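Local coordinates for fumarate lyase (Mesorhizobium sp., PDB 3C8T), which belongs to the fumarate lyase superfamily, whose members are largely helical enzymes that assemble as tetramers built round long helix bundles, at residues L114-G119 against E327-A332. Sequence-based numbering, arbitrary orientation.
Sequences LQIRDG and EGFAVA
Phe-329 reaches from one long helix to another and brings the CD1-CE1 side of its ring up to the backbone of Gly-119, an example of an aromatic side chain packing on a glycine where two helices approach. The CA atoms of Gly-119 and Phe-329 stand 6.8 Å apart, the nearest such pair between 114-119 and 327-332. The CB of Phe-329 is directed at the opposing helix, and the ring meets it obliquely. The touching atoms are CD1, CE1 and CZ, which follow one another round the ring: Phe-329 CE1 lies 3.5 Å from Gly-119 C, while Phe-329 CD1 rests 4.0 Å from Gly-119 CA. Gly-119 has no side chain to hold the ring off.

At the far end of the ring, CZ meets the CG2 methyl of Ile-116 at 4.0 Å. With CG1 of Ile-116 beside the backbone N (chi1 -64°), CG2 is anti to that N, and this methyl is the branch that meets CZ. The two side chains cross at about a right angle. The ring spans Ile-116 and Gly-119, about one helical turn apart.

The contact is apolar and small, burying 138 Å² in all, and its three residues are shut away from solvent. Backbone hydrogen bonds such as Gly-119 N to Gln-115 O run along the helices, while the Ala-330 backbone also bonds with Asp-14. Helices 104-140 and 315-344 meet here in the helical body of the subunit. Phe-329 also packs on Thr-234 and Leu-238 of helix 229-255, which Ala-332 touches too, while Val-331 meets helix 284-306 and Leu-114 lies against helix 23-43.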
loop_
_atom_site.group_PDB
_atom_site.type_symbol
_atom_site.label_atom_id
_atom_site.label_comp_id
_atom_site.label_asym_id
_atom_site.label_seq_id
_atom_site.Cartn_x
_atom_site.Cartn_y
_atom_site.Cartn_z
ATOM N N LEU A 114 10.007 -10.251 -23.808
ATOM C CA LEU A 114 10.900 -11.384 -24.016
ATOM C C LEU A 114 11.527 -11.871 -22.695
ATOM O O LEU A 114 11.661 -13.079 -22.473
ATOM C CB LEU A 114 12.006 -11.037 -25.039
ATOM C CG LEU A 114 11.476 -10.776 -26.458
ATOM C CD1 LEU A 114 12.562 -10.121 -27.313
ATOM C CD2 LEU A 114 10.975 -12.043 -27.077
ATOM N N GLN A 115 11.938 -10.934 -21.843
ATOM C CA GLN A 115 12.414 -11.282 -20.519
ATOM C C GLN A 115 11.296 -11.919 -19.675
ATOM O O GLN A 115 11.508 -12.960 -19.054
ATOM C CB GLN A 115 12.923 -10.023 -19.855
ATOM C CG GLN A 115 14.246 -9.454 -20.451
ATOM C CD GLN A 115 14.590 -8.108 -19.819
ATOM O OE1 GLN A 115 13.727 -7.259 -19.662
ATOM N NE2 GLN A 115 15.839 -7.931 -19.417
ATOM N N ILE A 116 10.115 -11.299 -19.633
ATOM C CA ILE A 116 8.936 -11.892 -18.951
ATOM C C ILE A 116 8.653 -13.360 -19.372
ATOM O O ILE A 116 8.289 -14.188 -18.526
ATOM C CB ILE A 116 7.661 -10.993 -19.101
ATOM C CG1 ILE A 116 7.875 -9.621 -18.376
ATOM C CG2 ILE A 116 6.435 -11.646 -18.505
ATOM C CD1 ILE A 116 6.759 -8.581 -18.623
ATOM N N ARG A 117 8.808 -13.682 -20.663
ATOM C CA ARG A 117 8.722 -15.069 -21.102
ATOM C C ARG A 117 9.720 -15.976 -20.365
ATOM O O ARG A 117 9.349 -17.048 -19.850
ATOM C CB ARG A 117 8.917 -15.188 -22.612
ATOM C CG ARG A 117 8.684 -16.611 -23.071
ATOM C CD ARG A 117 8.234 -16.686 -24.501
ATOM N NE ARG A 117 9.251 -16.137 -25.381
ATOM C CZ ARG A 117 9.095 -16.023 -26.694
ATOM N NH1 ARG A 117 7.968 -16.429 -27.255
ATOM N NH2 ARG A 117 10.057 -15.491 -27.425
ATOM N N ASP A 118 10.993 -15.565 -20.335
ATOM C CA ASP A 118 11.992 -16.297 -19.537
ATOM C C ASP A 118 11.685 -16.243 -18.025
ATOM O O ASP A 118 11.825 -17.233 -17.345
ATOM C CB ASP A 118 13.416 -15.772 -19.796
ATOM C CG ASP A 118 13.861 -15.927 -21.269
ATOM O OD1 ASP A 118 13.141 -16.591 -22.064
ATOM O OD2 ASP A 118 14.939 -15.372 -21.627
ATOM N N GLY A 119 11.310 -15.066 -17.509
ATOM C CA GLY A 119 10.917 -14.922 -16.093
ATOM C C GLY A 119 9.789 -15.883 -15.695
ATOM O O GLY A 119 9.827 -16.496 -14.641
ATOM N N GLU A 327 12.069 -6.244 -10.242
ATOM C CA GLU A 327 12.221 -6.556 -8.822
ATOM C C GLU A 327 11.110 -7.478 -8.295
ATOM O O GLU A 327 11.377 -8.363 -7.512
ATOM C CB GLU A 327 12.299 -5.266 -7.998
ATOM C CG GLU A 327 13.520 -4.419 -8.334
ATOM C CD GLU A 327 13.500 -3.051 -7.632
ATOM O OE1 GLU A 327 13.057 -2.985 -6.449
ATOM O OE2 GLU A 327 13.946 -2.044 -8.252
ATOM N N GLY A 328 9.860 -7.275 -8.715
ATOM C CA GLY A 328 8.777 -8.251 -8.393
ATOM C C GLY A 328 9.221 -9.657 -8.779
ATOM O O GLY A 328 9.046 -10.600 -7.995
ATOM N N PHE A 329 9.823 -9.796 -9.971
ATOM C CA PHE A 329 10.294 -11.102 -10.469
ATOM C C PHE A 329 11.450 -11.679 -9.677
ATOM O O PHE A 329 11.437 -12.855 -9.362
ATOM C CB PHE A 329 10.665 -11.072 -11.975
ATOM C CG PHE A 329 9.518 -11.478 -12.904
ATOM C CD1 PHE A 329 9.233 -12.824 -13.150
ATOM C CD2 PHE A 329 8.722 -10.510 -13.521
ATOM C CE1 PHE A 329 8.188 -13.200 -14.020
ATOM C CE2 PHE A 329 7.650 -10.869 -14.353
ATOM C CZ PHE A 329 7.392 -12.215 -14.620
ATOM N N ALA A 330 12.448 -10.852 -9.391
ATOM C CA ALA A 330 13.627 -11.264 -8.667
ATOM C C ALA A 330 13.300 -11.745 -7.255
ATOM O O ALA A 330 13.773 -12.812 -6.822
ATOM C CB ALA A 330 14.633 -10.107 -8.609
ATOM N N VAL A 331 12.528 -10.939 -6.524
ATOM C CA VAL A 331 12.119 -11.264 -5.159
ATOM C C VAL A 331 11.148 -12.467 -5.127
ATOM O O VAL A 331 11.321 -13.389 -4.321
ATOM C CB VAL A 331 11.473 -10.047 -4.478
ATOM C CG1 VAL A 331 10.924 -10.446 -3.086
ATOM C CG2 VAL A 331 12.467 -8.873 -4.392
ATOM N N ALA A 332 10.143 -12.486 -6.002
ATOM C CA ALA A 332 9.258 -13.646 -5.980
ATOM C C ALA A 332 9.978 -14.965 -6.294
ATOM O O ALA A 332 9.674 -15.992 -5.712
ATOM C CB ALA A 332 8.031 -13.449 -6.919
#